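Long-range contacts in nucleoside permease NupG (Escherichia coli K-12, PDB 7DLA), which transports purine and pyrimidine nucleosides of many kinds across the bacterial inner membrane in symport with protons, driven by the proton motive force: residues M85-T90 against Q161-A166; V61-L66 against A185-N190; V283-I288 against A397-F402; A296-G301 against L313-Y318. The protein carries 1 engineered substitution. One frame throughout, in Å; residues are numbered along the deposited sequence.

Contact 1 of 4, residues M85-T90 against Q161-A166; sequences MAAQVT and QLYIGA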
loop_
_atom_site.group_PDB
_atom_site.type_symbol
_atom_site.label_atom_id
_atom_site.label_comp_id
_atom_site.label_asym_id
_atom_site.label_seq_id
_atom_site.Cartn_x
_atom_site.Cartn_y
_atom_site.Cartn_z
ATOM N N MET A 85 17.512 1.091 13.028
ATOM C CA MET A 85 18.717 1.294 12.217
ATOM C C MET A 85 18.475 2.260 11.069
ATOM O O MET A 85 19.387 2.972 10.636
ATOM C CB MET A 85 19.223 -0.018 11.635
ATOM C CG MET A 85 19.875 -0.976 12.579
ATOM S SD MET A 85 20.301 -2.455 11.632
ATOM C CE MET A 85 22.027 -2.152 11.185
ATOM N N ALA A 86 17.260 2.262 10.532
ATOM C CA ALA A 86 16.951 3.097 9.378
ATOM C C ALA A 86 16.975 4.573 9.758
ATOM O O ALA A 86 17.391 5.421 8.952
ATOM C CB ALA A 86 15.589 2.685 8.782
ATOM N N ALA A 87 16.549 4.894 10.987
ATOM C CA ALA A 87 16.724 6.263 11.467
ATOM C C ALA A 87 18.198 6.655 11.630
ATOM O O ALA A 87 18.491 7.835 11.838
ATOM C CB ALA A 87 15.964 6.461 12.767
ATOM N N GLN A 88 19.133 5.713 11.506
ATOM C CA GLN A 88 20.563 6.001 11.519
ATOM C C GLN A 88 21.224 5.827 10.153
ATOM O O GLN A 88 22.455 5.814 10.048
ATOM C CB GLN A 88 21.260 5.132 12.566
ATOM C CG GLN A 88 20.685 5.268 13.960
ATOM C CD GLN A 88 21.787 5.187 14.995
ATOM O OE1 GLN A 88 22.341 4.106 15.243
ATOM N NE2 GLN A 88 22.197 6.351 15.518
ATOM N N VAL A 89 20.438 5.710 9.103
ATOM C CA VAL A 89 20.957 5.464 7.768
ATOM C C VAL A 89 21.056 6.798 7.051
ATOM O O VAL A 89 20.124 7.614 7.111
ATOM C CB VAL A 89 20.055 4.481 7.006
ATOM C CG1 VAL A 89 20.151 4.725 5.518
ATOM C CG2 VAL A 89 20.419 3.042 7.374
ATOM N N THR A 90 22.183 7.033 6.383
ATOM C CA THR A 90 22.407 8.315 5.743
ATOM C C THR A 90 22.555 8.237 4.226
ATOM O O THR A 90 22.457 9.278 3.572
ATOM C CB THR A 90 23.637 8.998 6.371
ATOM O OG1 THR A 90 24.047 10.095 5.561
ATOM C CG2 THR A 90 24.785 8.025 6.475
ATOM N N GLN A 161 10.068 9.912 12.799
ATOM C CA GLN A 161 8.993 9.023 12.379
ATOM C C GLN A 161 9.424 7.569 12.487
ATOM O O GLN A 161 8.653 6.715 12.944
ATOM C CB GLN A 161 8.582 9.368 10.949
ATOM C CG GLN A 161 9.693 9.129 9.943
ATOM C CD GLN A 161 9.279 9.472 8.535
ATOM O OE1 GLN A 161 8.331 10.208 8.356
ATOM N NE2 GLN A 161 10.002 8.978 7.537
ATOM N N LEU A 162 10.687 7.291 12.146
ATOM C CA LEU A 162 11.200 5.925 12.128
ATOM C C LEU A 162 11.389 5.385 13.547
ATOM O O LEU A 162 11.097 4.208 13.829
ATOM C CB LEU A 162 12.521 5.907 11.370
ATOM C CG LEU A 162 12.499 5.858 9.843
ATOM C CD1 LEU A 162 13.910 5.759 9.364
ATOM C CD2 LEU A 162 11.676 4.716 9.269
ATOM N N TYR A 163 11.886 6.227 14.455
ATOM C CA TYR A 163 12.001 5.797 15.844
ATOM C C TYR A 163 10.635 5.427 16.386
ATOM O O TYR A 163 10.477 4.399 17.049
ATOM C CB TYR A 163 12.658 6.895 16.692
ATOM C CG TYR A 163 14.146 6.752 16.672
ATOM C CD1 TYR A 163 14.711 5.501 16.573
ATOM C CD2 TYR A 163 14.984 7.856 16.677
ATOM C CE1 TYR A 163 16.053 5.330 16.516
ATOM C CE2 TYR A 163 16.361 7.696 16.607
ATOM C CZ TYR A 163 16.886 6.414 16.531
ATOM O OH TYR A 163 18.239 6.169 16.457
ATOM N N ILE A 164 9.629 6.235 16.059
ATOM C CA ILE A 164 8.269 5.995 16.531
ATOM C C ILE A 164 7.710 4.698 15.944
ATOM O O ILE A 164 7.057 3.916 16.638
ATOM C CB ILE A 164 7.395 7.207 16.172
ATOM C CG1 ILE A 164 8.013 8.469 16.759
ATOM C CG2 ILE A 164 5.978 7.018 16.664
ATOM C CD1 ILE A 164 7.211 9.701 16.483
ATOM N N GLY A 165 7.942 4.451 14.659
ATOM C CA GLY A 165 7.479 3.205 14.074
ATOM C C GLY A 165 8.093 1.985 14.735
ATOM O O GLY A 165 7.402 1.008 15.030
ATOM N N ALA A 166 9.407 2.013 14.960
ATOM C CA ALA A 166 10.034 0.916 15.702
ATOM C C ALA A 166 9.463 0.782 17.114
ATOM O O ALA A 166 9.306 -0.332 17.634
ATOM C CB ALA A 166 11.549 1.129 15.764
#
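At the periplasmic end of transmembrane helix 68-86, a type I beta turn from A86 to V89 leads the chain of this major facilitator toward helix 92-122, and A86, A87 and Q88 of the turn pack on L162 and Y163 near the start of transmembrane helix 160-177. A87 is at the centre. Its CB, directed at the second helix, lies over the middle of the Y163 ring, 3.9 Å from the centroid and 10° off the ring normal, a CH-pi contact made squarely on the face. The same A87 CB meets L162 CB at 3.8 Å. L162 has CG opposite its carbonyl carbon (chi1 -82°) and an extended chi2, and together these bring CD1 along the backbone of the turn to lie 3.6 Å from A86 CB. At the far end of the tyrosine, Y163 OH comes within 3.6 Å of Q88 CG, so the glutamine touches with its aliphatic stem, its amide turned 45° from the ring. Outside the two segments, the ring also meets F84, and W21 packs on L162. With an alanine in place of Y163, A87 CB would probably lose the aromatic face that covers it and Q88 CG the hydroxyl beside it. With no polar bond between the segments, cohesion probably comes mainly from dispersion and the CH-pi contact, which suits a mostly buried junction of two helix ends.

Contact 2 of 4, residues V61-L66 against A185-N190; sequences VADKWL and AKQQAN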
loop_
_atom_site.group_PDB
_atom_site.type_symbol
_atom_site.label_atom_id
_atom_site.label_comp_id
_atom_site.label_asym_id
_atom_site.label_seq_id
_atom_site.Cartn_x
_atom_site.Cartn_y
_atom_site.Cartn_z
ATOM N N VAL A 61 5.033 -21.345 6.063
ATOM C CA VAL A 61 5.598 -21.828 7.327
ATOM C C VAL A 61 4.564 -21.726 8.445
ATOM O O VAL A 61 4.461 -22.620 9.296
ATOM C CB VAL A 61 6.907 -21.099 7.704
ATOM C CG1 VAL A 61 7.875 -21.046 6.529
ATOM C CG2 VAL A 61 6.652 -19.743 8.303
ATOM N N ALA A 62 3.763 -20.652 8.448
ATOM C CA ALA A 62 2.670 -20.531 9.407
ATOM C C ALA A 62 1.759 -21.742 9.343
ATOM O O ALA A 62 1.321 -22.256 10.381
ATOM C CB ALA A 62 1.875 -19.257 9.137
ATOM N N ASP A 63 1.478 -22.219 8.120
ATOM C CA ASP A 63 0.590 -23.367 7.947
ATOM C C ASP A 63 1.249 -24.709 8.245
ATOM O O ASP A 63 0.530 -25.688 8.485
ATOM C CB ASP A 63 0.010 -23.422 6.539
ATOM C CG ASP A 63 -1.364 -24.080 6.515
ATOM O OD1 ASP A 63 -2.325 -23.514 7.079
ATOM O OD2 ASP A 63 -1.461 -25.212 5.991
ATOM N N LYS A 64 2.586 -24.815 8.221
ATOM C CA LYS A 64 3.128 -26.162 8.415
ATOM C C LYS A 64 4.109 -26.346 9.577
ATOM O O LYS A 64 4.100 -27.427 10.167
ATOM C CB LYS A 64 3.771 -26.705 7.114
ATOM C CG LYS A 64 2.766 -26.968 5.951
ATOM C CD LYS A 64 3.449 -27.467 4.677
ATOM C CE LYS A 64 4.841 -28.007 5.015
ATOM N NZ LYS A 64 5.423 -28.918 3.995
ATOM N N TRP A 65 4.949 -25.370 9.938
ATOM C CA TRP A 65 5.972 -25.659 10.958
ATOM C C TRP A 65 6.000 -24.748 12.200
ATOM O O TRP A 65 6.671 -25.104 13.177
ATOM C CB TRP A 65 7.389 -25.663 10.353
ATOM C CG TRP A 65 7.617 -26.403 9.038
ATOM C CD1 TRP A 65 7.912 -27.731 8.887
ATOM C CD2 TRP A 65 7.713 -25.826 7.714
ATOM N NE1 TRP A 65 8.115 -28.024 7.560
ATOM C CE2 TRP A 65 8.004 -26.872 6.822
ATOM C CE3 TRP A 65 7.555 -24.533 7.198
ATOM C CZ2 TRP A 65 8.139 -26.662 5.448
ATOM C CZ3 TRP A 65 7.687 -24.335 5.833
ATOM C CH2 TRP A 65 7.978 -25.387 4.980
ATOM N N LEU A 66 5.323 -23.611 12.211
ATOM C CA LEU A 66 5.532 -22.669 13.287
ATOM C C LEU A 66 4.254 -21.878 13.472
ATOM O O LEU A 66 3.699 -21.355 12.511
ATOM C CB LEU A 66 6.683 -21.720 12.973
ATOM C CG LEU A 66 7.522 -21.213 14.139
ATOM C CD1 LEU A 66 8.743 -20.384 13.711
ATOM C CD2 LEU A 66 6.671 -20.482 15.081
ATOM N N ALA A 185 -2.088 -24.425 11.417
ATOM C CA ALA A 185 -3.405 -24.749 10.877
ATOM C C ALA A 185 -3.396 -26.087 10.152
ATOM O O ALA A 185 -4.356 -26.867 10.256
ATOM C CB ALA A 185 -3.872 -23.632 9.944
ATOM N N LYS A 186 -2.328 -26.359 9.396
ATOM C CA LYS A 186 -2.153 -27.626 8.674
ATOM C C LYS A 186 -3.317 -27.883 7.726
ATOM O O LYS A 186 -3.663 -29.034 7.444
ATOM C CB LYS A 186 -1.991 -28.794 9.650
ATOM C CG LYS A 186 -0.539 -29.332 9.867
ATOM C CD LYS A 186 -0.555 -30.450 10.960
ATOM C CE LYS A 186 0.873 -30.945 11.323
ATOM N NZ LYS A 186 0.795 -32.232 12.153
ATOM N N GLN A 187 -3.925 -26.798 7.230
ATOM C CA GLN A 187 -4.994 -26.920 6.241
ATOM C C GLN A 187 -4.421 -27.302 4.882
ATOM O O GLN A 187 -4.938 -28.200 4.209
ATOM C CB GLN A 187 -5.767 -25.606 6.159
ATOM C CG GLN A 187 -7.040 -25.592 6.964
ATOM C CD GLN A 187 -7.505 -24.191 7.207
ATOM O OE1 GLN A 187 -6.759 -23.240 6.968
ATOM N NE2 GLN A 187 -8.735 -24.045 7.707
ATOM N N GLN A 188 -3.344 -26.631 4.483
ATOM C CA GLN A 188 -2.525 -26.993 3.332
ATOM C C GLN A 188 -1.592 -28.120 3.741
ATOM O O GLN A 188 -0.652 -27.908 4.522
ATOM C CB GLN A 188 -1.719 -25.792 2.881
ATOM C CG GLN A 188 -2.497 -24.673 2.320
ATOM C CD GLN A 188 -1.550 -23.562 2.002
ATOM O OE1 GLN A 188 -0.472 -23.475 2.610
ATOM N NE2 GLN A 188 -1.896 -22.732 1.012
ATOM N N ALA A 189 -1.835 -29.312 3.212
ATOM C CA ALA A 189 -1.057 -30.449 3.661
ATOM C C ALA A 189 -0.809 -31.356 2.481
ATOM O O ALA A 189 0.337 -31.594 2.085
ATOM C CB ALA A 189 -1.785 -31.167 4.803
ATOM N N ASN A 190 -1.899 -31.859 1.931
ATOM C CA ASN A 190 -1.946 -32.537 0.650
ATOM C C ASN A 190 -1.788 -31.594 -0.525
ATOM O O ASN A 190 -1.839 -32.057 -1.661
ATOM C CB ASN A 190 -3.262 -33.310 0.585
ATOM C CG ASN A 190 -3.174 -34.609 1.427
ATOM O OD1 ASN A 190 -2.606 -35.641 0.919
ATOM N ND2 ASN A 190 -3.491 -34.498 2.783
#
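A chi1 of -151° puts CG of D63 anti to the backbone N, beside the carbonyl carbon, and the side chain and main-chain oxygen of one residue can both receive NH groups of the loop 185-190. D63 OD2 accepts from Q188 N at 2.8 Å, a bent bond that arrives on the syn side and 25° out of the carboxylate plane. D63 O takes a weak bond from K186 N at 3.1 Å. The other carboxylate oxygen, D63 OD1, rests against A185 CB, while Q188 CB packs beside OD2; the glutamine crosses the aspartate at about a right angle, amide and carboxylate planes 77° apart. On the flank, the K64 stem passes the Q188 carbonyl in a van der Waals contact, CG 3.8 Å from Q188 O. Putting an alanine here instead of D63 would remove the carboxylate and would probably leave Q188 N without its acceptor, with the loop held to the helix end chiefly by the weak K186 bond. D63 lies in the last turn of helix 37-64, and its place before the short turn into helix 68-86 is consistent with the aspartate of motif A, the GxxxD signature of the major facilitator superfamily, here gripping the cytoplasmic loop that follows helix 160-177.

Contact 3 of 4, residues V283-I288 against A397-F402; sequences VMMISI and AFMAMF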
loop_
_atom_site.group_PDB
_atom_site.type_symbol
_atom_site.label_atom_id
_atom_site.label_comp_id
_atom_site.label_asym_id
_atom_site.label_seq_id
_atom_site.Cartn_x
_atom_site.Cartn_y
_atom_site.Cartn_z
ATOM N N VAL A 283 -16.871 -0.849 -13.153
ATOM C CA VAL A 283 -16.250 -0.343 -11.933
ATOM C C VAL A 283 -14.742 -0.181 -12.131
ATOM O O VAL A 283 -14.151 0.837 -11.729
ATOM C CB VAL A 283 -16.613 -1.242 -10.741
ATOM C CG1 VAL A 283 -15.530 -1.208 -9.697
ATOM C CG2 VAL A 283 -17.947 -0.775 -10.154
ATOM N N MET A 284 -14.111 -1.150 -12.807
ATOM C CA MET A 284 -12.698 -1.019 -13.164
ATOM C C MET A 284 -12.441 0.212 -14.040
ATOM O O MET A 284 -11.401 0.882 -13.914
ATOM C CB MET A 284 -12.220 -2.295 -13.864
ATOM C CG MET A 284 -11.426 -3.270 -12.970
ATOM S SD MET A 284 -10.720 -4.686 -13.877
ATOM C CE MET A 284 -12.193 -5.252 -14.739
ATOM N N MET A 285 -13.381 0.537 -14.925
ATOM C CA MET A 285 -13.232 1.741 -15.727
ATOM C C MET A 285 -13.319 2.989 -14.865
ATOM O O MET A 285 -12.609 3.968 -15.121
ATOM C CB MET A 285 -14.296 1.793 -16.816
ATOM C CG MET A 285 -14.080 2.860 -17.902
ATOM S SD MET A 285 -12.721 2.493 -19.057
ATOM C CE MET A 285 -12.184 4.139 -19.513
ATOM N N ILE A 286 -14.203 2.992 -13.860
ATOM C CA ILE A 286 -14.303 4.152 -12.972
ATOM C C ILE A 286 -12.976 4.354 -12.252
ATOM O O ILE A 286 -12.526 5.483 -12.017
ATOM C CB ILE A 286 -15.456 3.988 -11.964
ATOM C CG1 ILE A 286 -16.770 3.679 -12.656
ATOM C CG2 ILE A 286 -15.731 5.300 -11.312
ATOM C CD1 ILE A 286 -17.888 3.288 -11.709
ATOM N N SER A 287 -12.317 3.253 -11.913
ATOM C CA SER A 287 -10.999 3.367 -11.303
ATOM C C SER A 287 -10.007 4.013 -12.265
ATOM O O SER A 287 -9.301 4.971 -11.917
ATOM C CB SER A 287 -10.511 1.989 -10.863
ATOM O OG SER A 287 -9.108 1.891 -10.977
ATOM N N ILE A 288 -9.932 3.493 -13.481
ATOM C CA ILE A 288 -8.927 3.985 -14.416
ATOM C C ILE A 288 -9.157 5.456 -14.759
ATOM O O ILE A 288 -8.210 6.230 -14.913
ATOM C CB ILE A 288 -8.920 3.101 -15.667
ATOM C CG1 ILE A 288 -8.008 1.911 -15.449
ATOM C CG2 ILE A 288 -8.468 3.883 -16.856
ATOM C CD1 ILE A 288 -8.222 0.863 -16.468
ATOM N N ALA A 397 -6.377 1.848 -23.778
ATOM C CA ALA A 397 -6.184 0.426 -23.991
ATOM C C ALA A 397 -7.244 -0.384 -23.266
ATOM O O ALA A 397 -7.648 -1.453 -23.739
ATOM C CB ALA A 397 -4.796 0.013 -23.554
ATOM N N PHE A 398 -7.710 0.087 -22.111
ATOM C CA PHE A 398 -8.716 -0.722 -21.440
ATOM C C PHE A 398 -10.042 -0.658 -22.174
ATOM O O PHE A 398 -10.717 -1.680 -22.310
ATOM C CB PHE A 398 -8.867 -0.284 -19.989
ATOM C CG PHE A 398 -9.759 -1.186 -19.178
ATOM C CD1 PHE A 398 -9.235 -2.300 -18.542
ATOM C CD2 PHE A 398 -11.114 -0.937 -19.068
ATOM C CE1 PHE A 398 -10.044 -3.135 -17.798
ATOM C CE2 PHE A 398 -11.929 -1.778 -18.331
ATOM C CZ PHE A 398 -11.391 -2.871 -17.696
ATOM N N MET A 399 -10.396 0.528 -22.672
ATOM C CA MET A 399 -11.578 0.693 -23.511
ATOM C C MET A 399 -11.534 -0.222 -24.741
ATOM O O MET A 399 -12.547 -0.842 -25.099
ATOM C CB MET A 399 -11.679 2.159 -23.897
ATOM C CG MET A 399 -12.804 2.921 -23.224
ATOM S SD MET A 399 -12.526 4.694 -23.420
ATOM C CE MET A 399 -13.983 5.388 -22.629
ATOM N N ALA A 400 -10.368 -0.323 -25.389
ATOM C CA ALA A 400 -10.180 -1.327 -26.430
ATOM C C ALA A 400 -10.533 -2.709 -25.904
ATOM O O ALA A 400 -11.423 -3.364 -26.443
ATOM C CB ALA A 400 -8.755 -1.304 -26.975
ATOM N N MET A 401 -9.875 -3.158 -24.828
ATOM C CA MET A 401 -10.133 -4.522 -24.360
ATOM C C MET A 401 -11.606 -4.774 -23.996
ATOM O O MET A 401 -12.092 -5.888 -24.226
ATOM C CB MET A 401 -9.259 -4.909 -23.165
ATOM C CG MET A 401 -10.033 -5.773 -22.114
ATOM S SD MET A 401 -9.079 -6.659 -20.872
ATOM C CE MET A 401 -10.401 -7.386 -19.943
ATOM N N PHE A 402 -12.347 -3.799 -23.439
ATOM C CA PHE A 402 -13.663 -4.140 -22.889
ATOM C C PHE A 402 -14.835 -3.699 -23.773
ATOM O O PHE A 402 -15.986 -3.829 -23.344
ATOM C CB PHE A 402 -13.859 -3.569 -21.473
ATOM C CG PHE A 402 -14.498 -2.176 -21.416
ATOM C CD1 PHE A 402 -14.015 -1.112 -22.161
ATOM C CD2 PHE A 402 -15.658 -1.958 -20.648
ATOM C CE1 PHE A 402 -14.631 0.149 -22.099
ATOM C CE2 PHE A 402 -16.271 -0.694 -20.573
ATOM C CZ PHE A 402 -15.758 0.352 -21.305
#
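F398 of helix 380-402 is the tightly packed part of this contact, meeting three side chains of segment 283-288 of helix 253-299. I288 CD1 presses on its root, 3.7 Å from F398 CG; M284 CE comes to the far edge, near the ring plane and 3.9 Å from F398 CZ; M285 SD approaches obliquely, 3.8 Å from F398 CD2. M285 and F398 run alongside one another, each heading for the other's helix. A chi1 of -173°, with CG opposite the backbone N, carries the F398 ring toward the other helix. The two transmembrane segments run nearly antiparallel, at 168°, with axes 11.1 Å apart, a wide spacing that long methionines and a phenylalanine bridge in this major facilitator. Both sulfurs form Met-aromatic contacts with the F398 ring, M284 SD lying 5.3 Å and M285 SD 5.0 Å from its centroid. Behind the phenylalanine, F216 of helix 208-222 meets its ring and also touches I288, while F325 of helix 305-335 touches M284. The other side is less buried, with M399 on the surface, M285 and F402 partly so, and F402 adding little area. There M285, bent at chi2, turns its CE against M399, whose CE is 3.8 Å away, and its sulfur passes F402 CE1 at 4.3 Å, obliquely to that ring.

Contact 4 of 4, residues A296-G301 against L313-Y318; sequences ALFAYG and LSMIVY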
loop_
_atom_site.group_PDB
_atom_site.type_symbol
_atom_site.label_atom_id
_atom_site.label_comp_id
_atom_site.label_asym_id
_atom_site.label_seq_id
_atom_site.Cartn_x
_atom_site.Cartn_y
_atom_site.Cartn_z
ATOM N N ALA A 296 -4.409 14.721 -12.642
ATOM C CA ALA A 296 -4.722 16.023 -13.225
ATOM C C ALA A 296 -4.942 17.082 -12.149
ATOM O O ALA A 296 -4.486 18.224 -12.291
ATOM C CB ALA A 296 -5.957 15.912 -14.110
ATOM N N LEU A 297 -5.635 16.721 -11.066
ATOM C CA LEU A 297 -5.907 17.684 -10.005
ATOM C C LEU A 297 -4.649 18.020 -9.180
ATOM O O LEU A 297 -4.506 19.149 -8.679
ATOM C CB LEU A 297 -7.040 17.147 -9.129
ATOM C CG LEU A 297 -8.444 17.240 -9.717
ATOM C CD1 LEU A 297 -9.412 16.597 -8.802
ATOM C CD2 LEU A 297 -8.869 18.674 -9.927
ATOM N N PHE A 298 -3.745 17.045 -9.023
ATOM C CA PHE A 298 -2.421 17.302 -8.452
ATOM C C PHE A 298 -1.609 18.262 -9.309
ATOM O O PHE A 298 -0.880 19.110 -8.779
ATOM C CB PHE A 298 -1.686 15.975 -8.303
ATOM C CG PHE A 298 -1.677 15.434 -6.920
ATOM C CD1 PHE A 298 -2.817 15.456 -6.145
ATOM C CD2 PHE A 298 -0.562 14.742 -6.455
ATOM C CE1 PHE A 298 -2.806 14.911 -4.883
ATOM C CE2 PHE A 298 -0.549 14.174 -5.209
ATOM C CZ PHE A 298 -1.668 14.260 -4.419
ATOM N N ALA A 299 -1.700 18.116 -10.639
ATOM C CA ALA A 299 -0.965 18.962 -11.573
ATOM C C ALA A 299 -1.343 20.436 -11.472
ATOM O O ALA A 299 -0.490 21.302 -11.676
ATOM C CB ALA A 299 -1.186 18.470 -12.993
ATOM N N TYR A 300 -2.584 20.753 -11.143
ATOM C CA TYR A 300 -2.978 22.138 -10.960
ATOM C C TYR A 300 -3.219 22.507 -9.511
ATOM O O TYR A 300 -3.696 23.613 -9.239
ATOM C CB TYR A 300 -4.209 22.440 -11.805
ATOM C CG TYR A 300 -3.906 22.238 -13.247
ATOM C CD1 TYR A 300 -3.822 20.972 -13.796
ATOM C CD2 TYR A 300 -3.643 23.327 -14.058
ATOM C CE1 TYR A 300 -3.522 20.798 -15.140
ATOM C CE2 TYR A 300 -3.333 23.171 -15.380
ATOM C CZ TYR A 300 -3.277 21.908 -15.925
ATOM O OH TYR A 300 -2.970 21.770 -17.256
ATOM N N GLY A 301 -2.882 21.592 -8.600
ATOM C CA GLY A 301 -3.061 21.821 -7.154
ATOM C C GLY A 301 -2.194 22.959 -6.649
ATOM O O GLY A 301 -1.040 23.058 -7.092
ATOM N N LEU A 313 -10.215 17.768 -3.788
ATOM C CA LEU A 313 -10.898 16.979 -4.806
ATOM C C LEU A 313 -10.086 15.769 -5.214
ATOM O O LEU A 313 -10.613 14.654 -5.291
ATOM C CB LEU A 313 -11.195 17.859 -6.009
ATOM C CG LEU A 313 -12.603 18.415 -6.159
ATOM C CD1 LEU A 313 -13.105 19.099 -4.925
ATOM C CD2 LEU A 313 -12.491 19.425 -7.267
ATOM N N SER A 314 -8.803 15.975 -5.488
ATOM C CA SER A 314 -7.944 14.848 -5.820
ATOM C C SER A 314 -7.940 13.808 -4.713
ATOM O O SER A 314 -8.090 12.612 -4.978
ATOM C CB SER A 314 -6.518 15.309 -6.092
ATOM O OG SER A 314 -5.703 14.181 -6.373
ATOM N N MET A 315 -7.694 14.234 -3.472
ATOM C CA MET A 315 -7.801 13.290 -2.353
ATOM C C MET A 315 -9.037 12.406 -2.417
ATOM O O MET A 315 -8.933 11.176 -2.367
ATOM C CB MET A 315 -7.765 14.028 -1.021
ATOM C CG MET A 315 -6.436 14.462 -0.596
ATOM S SD MET A 315 -5.383 15.362 -1.705
ATOM C CE MET A 315 -3.989 14.244 -1.665
ATOM N N ILE A 316 -10.213 13.031 -2.512
ATOM C CA ILE A 316 -11.467 12.275 -2.581
ATOM C C ILE A 316 -11.418 11.269 -3.734
ATOM O O ILE A 316 -11.741 10.085 -3.574
ATOM C CB ILE A 316 -12.660 13.230 -2.755
ATOM C CG1 ILE A 316 -12.797 14.185 -1.561
ATOM C CG2 ILE A 316 -13.937 12.399 -2.973
ATOM C CD1 ILE A 316 -12.990 13.482 -0.299
ATOM N N VAL A 317 -11.009 11.739 -4.919
ATOM C CA VAL A 317 -10.962 10.864 -6.086
ATOM C C VAL A 317 -10.027 9.691 -5.859
ATOM O O VAL A 317 -10.226 8.597 -6.423
ATOM C CB VAL A 317 -10.579 11.650 -7.356
ATOM C CG1 VAL A 317 -10.949 10.855 -8.566
ATOM C CG2 VAL A 317 -11.381 12.904 -7.442
ATOM N N TYR A 318 -9.015 9.885 -5.028
ATOM C CA TYR A 318 -8.033 8.830 -4.808
ATOM C C TYR A 318 -8.681 7.556 -4.275
ATOM O O TYR A 318 -8.220 6.450 -4.568
ATOM C CB TYR A 318 -6.961 9.311 -3.824
ATOM C CG TYR A 318 -6.063 8.212 -3.329
ATOM C CD1 TYR A 318 -4.983 7.778 -4.080
ATOM C CD2 TYR A 318 -6.326 7.571 -2.144
ATOM C CE1 TYR A 318 -4.165 6.763 -3.622
ATOM C CE2 TYR A 318 -5.530 6.557 -1.687
ATOM C CZ TYR A 318 -4.454 6.156 -2.420
ATOM O OH TYR A 318 -3.675 5.138 -1.920
#
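L297, F298 and S314 bury the most surface here. L297 points across from the last turn of helix 253-299 and straddles the start of helix segment 313-318: its CB meets S314 CB at 3.6 Å, and its CD1 reaches L313 CB at 3.5 Å. F298 leaves its helix at a slant, yet its ring swings in to the second segment. S314 OG lies obliquely to that ring, near CD1, and M315 CE sits at the ring edge in its plane, 3.5 Å from F298 CE1. M315 SD is also at the edge, 5.5 Å from the ring centroid, a Met-aromatic contact made by a chain bent at chi2 and chi3. With S314 OG opposite the backbone N (chi1 178°), the hydroxyl turns past F298 to its polar partner, a hydrogen bond with NH1 of R294, one turn before F298 on helix 253-299. The two segments flank the short periplasmic link between helix 253-299 and helix 305-335, so the contact closes a transmembrane hairpin near its periplasmic tip. Around it, W384 of helix 380-402 meets the F298 ring edge-to-face, F234 of helix 226-236 packs on the same ring, and M315 touches M257 and S260 on the earlier membrane span of the long helix 253-299.

In the fold
Contacts 1 and 2 lie in the first six membrane spans and the loop that follows them, contacts 3 and 4 in the last six. Contact 1 falls, along the chain, between the two segments of contact 2, and contact 4 likewise between those of contact 3. Contacts 1 and 2 use consecutive helices, 68-86 and 37-64, at the periplasmic and cytoplasmic ends, their centres about 34 Å apart. Contacts 3 and 4 share helix 253-299; their centres are about 20 Å apart and their nearest atoms about 7 Å. Contacts 1 and 3 stand on opposite sides of the chain's centre, as do contacts 2 and 4. Each pair thus keeps to one half of the major facilitator fold, and none of the four bridges the halves.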